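Local atomic coordinates of ribonucleoside-diphosphate reductase subunit beta (Streptococcus sanguinis, PDB entry 4N83), a protein that probably supplies DNA precursors as the small subunit, here carrying two manganese ions, of a class Ib ribonucleotide reductase that converts ribonucleoside diphosphates to deoxyribonucleotides. Residues T251-Y255 against D272-V277; A76-D80 against A146-K150. All coordinates share one frame; numbering follows the deposited sequence.

Interaction 1 (T251-Y255 against D272-V277); sequences TFLRY and DSADDV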
# COMPACT_ATOMS: atom_id res chain seq x y z
N THR A 251 28.71 18.28 -2.75
CA THR A 251 28.55 18.88 -1.42
C THR A 251 27.21 18.48 -0.80
O THR A 251 27.11 18.27 0.41
CB THR A 251 28.63 20.42 -1.48
OG1 THR A 251 29.74 20.82 -2.29
CG2 THR A 251 28.80 21.02 -0.09
N PHE A 252 26.18 18.39 -1.64
CA PHE A 252 24.83 18.02 -1.21
C PHE A 252 24.73 16.53 -0.88
O PHE A 252 24.00 16.14 0.03
CB PHE A 252 23.82 18.40 -2.31
CG PHE A 252 22.39 18.46 -1.85
CD1 PHE A 252 22.02 19.21 -0.74
CD2 PHE A 252 21.39 17.81 -2.57
CE1 PHE A 252 20.70 19.27 -0.33
CE2 PHE A 252 20.06 17.88 -2.17
CZ PHE A 252 19.72 18.61 -1.05
N LEU A 253 25.48 15.71 -1.62
CA LEU A 253 25.50 14.26 -1.39
C LEU A 253 26.18 13.87 -0.08
O LEU A 253 25.72 12.99 0.63
CB LEU A 253 26.18 13.53 -2.57
CG LEU A 253 25.30 13.28 -3.80
CD1 LEU A 253 26.16 12.89 -4.99
CD2 LEU A 253 24.26 12.21 -3.50
N ARG A 254 27.30 14.53 0.22
CA ARG A 254 28.01 14.32 1.48
C ARG A 254 27.18 14.77 2.68
O ARG A 254 27.25 14.17 3.75
CB ARG A 254 29.36 15.05 1.47
CG ARG A 254 30.41 14.42 0.57
CD ARG A 254 31.74 15.16 0.65
NE ARG A 254 31.71 16.42 -0.09
CZ ARG A 254 32.07 16.58 -1.36
NH1 ARG A 254 32.49 15.55 -2.09
NH2 ARG A 254 32.00 17.79 -1.92
N TYR A 255 26.39 15.82 2.48
CA TYR A 255 25.54 16.37 3.54
C TYR A 255 24.41 15.41 3.93
O TYR A 255 24.24 15.10 5.11
CB TYR A 255 24.95 17.72 3.09
CG TYR A 255 23.89 18.28 4.01
CD1 TYR A 255 24.16 18.54 5.35
CD2 TYR A 255 22.61 18.57 3.53
CE1 TYR A 255 23.19 19.06 6.19
CE2 TYR A 255 21.63 19.09 4.36
CZ TYR A 255 21.93 19.33 5.69
OH TYR A 255 20.96 19.84 6.52
N ASP A 272 30.61 18.37 5.79
CA ASP A 272 29.73 19.28 5.04
C ASP A 272 28.42 19.53 5.78
O ASP A 272 27.59 18.63 5.90
CB ASP A 272 29.43 18.72 3.65
CG ASP A 272 30.67 18.63 2.77
OD1 ASP A 272 30.51 18.52 1.54
OD2 ASP A 272 31.80 18.66 3.31
N SER A 273 28.26 20.75 6.28
CA SER A 273 27.04 21.16 7.00
C SER A 273 26.05 21.81 6.03
O SER A 273 26.21 21.70 4.81
CB SER A 273 27.41 22.12 8.13
OG SER A 273 26.30 22.36 8.98
N ALA A 274 25.03 22.47 6.57
CA ALA A 274 24.05 23.19 5.76
C ALA A 274 24.63 24.45 5.13
O ALA A 274 24.21 24.84 4.04
CB ALA A 274 22.83 23.54 6.60
N ASP A 275 25.59 25.08 5.81
CA ASP A 275 26.26 26.28 5.29
C ASP A 275 27.18 25.98 4.09
O ASP A 275 27.46 26.87 3.29
CB ASP A 275 27.08 26.96 6.39
CG ASP A 275 26.21 27.59 7.47
OD1 ASP A 275 26.76 27.94 8.54
OD2 ASP A 275 24.99 27.74 7.26
N ASP A 276 27.64 24.73 3.99
CA ASP A 276 28.50 24.31 2.87
C ASP A 276 27.68 24.11 1.59
O ASP A 276 28.16 24.39 0.49
CB ASP A 276 29.25 23.03 3.22
CG ASP A 276 30.16 23.20 4.43
OD1 ASP A 276 29.65 23.55 5.52
OD2 ASP A 276 31.38 22.96 4.30
N VAL A 277 26.46 23.61 1.75
CA VAL A 277 25.55 23.37 0.63
C VAL A 277 25.09 24.70 0.02
O VAL A 277 25.03 25.72 0.71
CB VAL A 277 24.31 22.56 1.08
CG1 VAL A 277 23.27 22.45 -0.02
CG2 VAL A 277 24.74 21.17 1.55

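Interaction 2 (A76-D80 against A146-K150); sequences ALRKD and ALEKK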
# COMPACT_ATOMS: atom_id res chain seq x y z
N ALA A 76 10.53 -6.71 0.32
CA ALA A 76 11.62 -7.33 1.08
C ALA A 76 11.59 -6.92 2.55
O ALA A 76 11.75 -7.76 3.44
CB ALA A 76 12.96 -6.96 0.46
N LEU A 77 11.37 -5.63 2.80
CA LEU A 77 11.33 -5.09 4.16
C LEU A 77 10.15 -5.63 4.99
O LEU A 77 10.25 -5.73 6.21
CB LEU A 77 11.26 -3.56 4.13
CG LEU A 77 12.50 -2.84 3.58
CD1 LEU A 77 12.18 -1.40 3.20
CD2 LEU A 77 13.64 -2.89 4.58
N ARG A 78 9.06 -5.98 4.31
CA ARG A 78 7.85 -6.48 4.99
C ARG A 78 8.05 -7.83 5.68
O ARG A 78 7.55 -8.04 6.78
CB ARG A 78 6.68 -6.57 3.99
CG ARG A 78 5.51 -7.44 4.46
CD ARG A 78 4.22 -7.16 3.70
NE ARG A 78 4.46 -6.91 2.27
CZ ARG A 78 4.52 -5.71 1.69
NH1 ARG A 78 4.36 -4.59 2.39
NH2 ARG A 78 4.74 -5.64 0.39
N LYS A 79 8.79 -8.73 5.03
CA LYS A 79 8.98 -10.09 5.56
C LYS A 79 9.79 -10.14 6.86
O LYS A 79 9.78 -11.16 7.55
CB LYS A 79 9.63 -10.99 4.50
CG LYS A 79 8.72 -11.29 3.32
CD LYS A 79 9.46 -12.02 2.20
CE LYS A 79 9.78 -13.46 2.57
NZ LYS A 79 10.49 -14.16 1.46
N ASP A 80 10.47 -9.05 7.20
CA ASP A 80 11.25 -8.95 8.43
C ASP A 80 10.57 -8.01 9.41
O ASP A 80 11.17 -7.06 9.91
CB ASP A 80 12.67 -8.47 8.11
CG ASP A 80 13.28 -9.24 6.96
OD1 ASP A 80 13.50 -10.46 7.10
OD2 ASP A 80 13.53 -8.63 5.90
N ALA A 146 18.10 -9.43 7.30
CA ALA A 146 17.21 -8.45 7.91
C ALA A 146 17.95 -7.43 8.78
O ALA A 146 18.04 -7.59 10.00
CB ALA A 146 16.15 -9.16 8.74
N LEU A 147 18.46 -6.39 8.13
CA LEU A 147 19.27 -5.33 8.75
C LEU A 147 20.05 -4.63 7.64
O LEU A 147 20.15 -3.40 7.62
CB LEU A 147 20.25 -5.87 9.81
CG LEU A 147 20.43 -5.06 11.09
CD1 LEU A 147 19.11 -4.71 11.75
CD2 LEU A 147 21.32 -5.82 12.07
N GLU A 148 20.60 -5.43 6.74
CA GLU A 148 21.28 -4.94 5.55
C GLU A 148 20.30 -4.32 4.55
O GLU A 148 20.63 -3.36 3.86
CB GLU A 148 22.04 -6.09 4.87
CG GLU A 148 23.16 -6.69 5.72
CD GLU A 148 23.69 -8.00 5.17
OE1 GLU A 148 23.56 -8.25 3.95
OE2 GLU A 148 24.25 -8.79 5.96
N LYS A 149 19.09 -4.88 4.49
CA LYS A 149 18.03 -4.36 3.63
C LYS A 149 17.49 -3.02 4.14
O LYS A 149 17.07 -2.17 3.35
CB LYS A 149 16.89 -5.37 3.51
CG LYS A 149 17.30 -6.64 2.78
CD LYS A 149 16.19 -7.68 2.76
CE LYS A 149 16.07 -8.41 4.09
NZ LYS A 149 15.18 -9.60 4.00
N LYS A 150 17.50 -2.83 5.46
CA LYS A 150 17.09 -1.56 6.06
C LYS A 150 18.11 -0.45 5.82
O LYS A 150 17.74 0.70 5.63
CB LYS A 150 16.85 -1.73 7.57
CG LYS A 150 15.63 -2.58 7.90
CD LYS A 150 15.40 -2.66 9.40
CE LYS A 150 14.04 -3.25 9.73
NZ LYS A 150 13.92 -4.68 9.33

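Interaction 1 (T251-Y255 against D272-V277)
Arg254 and Asp272 form the salt bridge that ties helix 246-263 to the segment 272-277, which returns along it on the way to helix 279-285. Arg254 NE gives its hydrogen to Asp272 OD1 at 2.9 Å, with an N-H...O angle of 167°. The acceptor lies in the guanidinium plane, at its edge, but the nitrogen reaches the carboxylate from above the carboxylate plane, the two planes being 80° apart. A bend in the arginine chain at chi3 (-76°) turns NE to the aspartate, while NH1 is hydrogen-bonded to Tyr229 of helix 211-240. Arginine suits this place because its separate N-H groups can serve two partners.

Van der Waals contacts flank the bridge. Thr251 has its methyl anti to the backbone N, and CG2 touches Asp272 OD1 at 3.4 Å and the carbonyl oxygen of Asp276; its hydroxyl OG1 is used instead within the helix, bonded to Glu247 O. The Tyr255 ring lies beside the bend of the loop: Asp272 O stands at its edge, 3.5 Å from CD1, and Ala274 CA is over one face.

The apolar part is centred on Val277, whose two branches let it meet two aromatic residues at once. CG1 meets Phe252 CD1 at 3.5 Å, and CG2 packs against Tyr255 CB at 3.8 Å. Phe252 also touches Leu169 of helix 162-173 and Val281 and Ile285 of helix 279-285, and Val277 itself touches Met282 of the latter.

Charge therefore sits on one flank and hydrocarbon on the other: the ion pair probably fixes where the segment starts beside the helix, while the buried Val277 packs the other end of the segment against Phe252 and Tyr255.

Interaction 2 (A76-D80 against A146-K150)
The end of helix 49-78 meets the start of helix 148-160 here, two helices of the ferritin-like helical bundle that carry manganese ligands, Asp66 on the first and Glu157 on the second. Asp80, just past the first helix, makes the polar link to Lys149: Lys149 NZ donates to Asp80 OD2 at 2.7 Å, and OD2 accepts with its syn lone pair, on the side of the other carboxylate oxygen. The two side chains cross at about a right angle. A bend at chi3 (-78°) brings the lysine's ammonium to the aspartate, and its CD lies 4.0 Å from Ala76 CB. The small Ala76 lets the lysine's hydrocarbon pass close to the helix, and Tyr141 of helix 128-143 touches both residues.

Ala146 precedes Leu147, which occupies the N-cap position of helix 148-160. The Ala146 methyl packs on the carboxylate, with CB 3.4 Å from Asp80 OD1, so the acid is met by an ammonium and a methyl from the same segment.

Deeper in the bundle the contact is mainly van der Waals packing: Leu77 CD2 lies 3.7 Å from the carbonyl oxygen Lys149 O and 3.9 Å from Lys150 CG, and Leu77 also packs on Phe90 of helix 84-111. Its side chain is about 7 Å from a bound manganese ion, a place where leucine contributes hydrocarbon packing near the metal site. Lys150 is buried; its aliphatic part lies against Leu77 and Ile198. A turn at chi4 (66°) leaves Lys150 NZ 5.2 Å from Asp80 OD2, too far for a direct ion pair, though the opposite charge may still favour it.

In the fold
Both contacts are partly buried and lie about 17 Å from the centre of the chain, yet they share no helix: their centres are 29 Å apart and their nearest atoms about 15 Å. Interaction 1 folds a late loop back on the helix that precedes it, whereas interaction 2 joins two metal-ligand helices distant in sequence. Each has one salt bridge, with arginine on the helix in interaction 1 and lysine at the start of a helix in interaction 2. Their apolar sides differ: aromatic rings meet valine in 251-255/272-277, the Phe252 side chain about 12 Å from that of the ligand Glu191, while leucine and lysine hydrocarbon pack in 76-80/146-150, beside the manganese site.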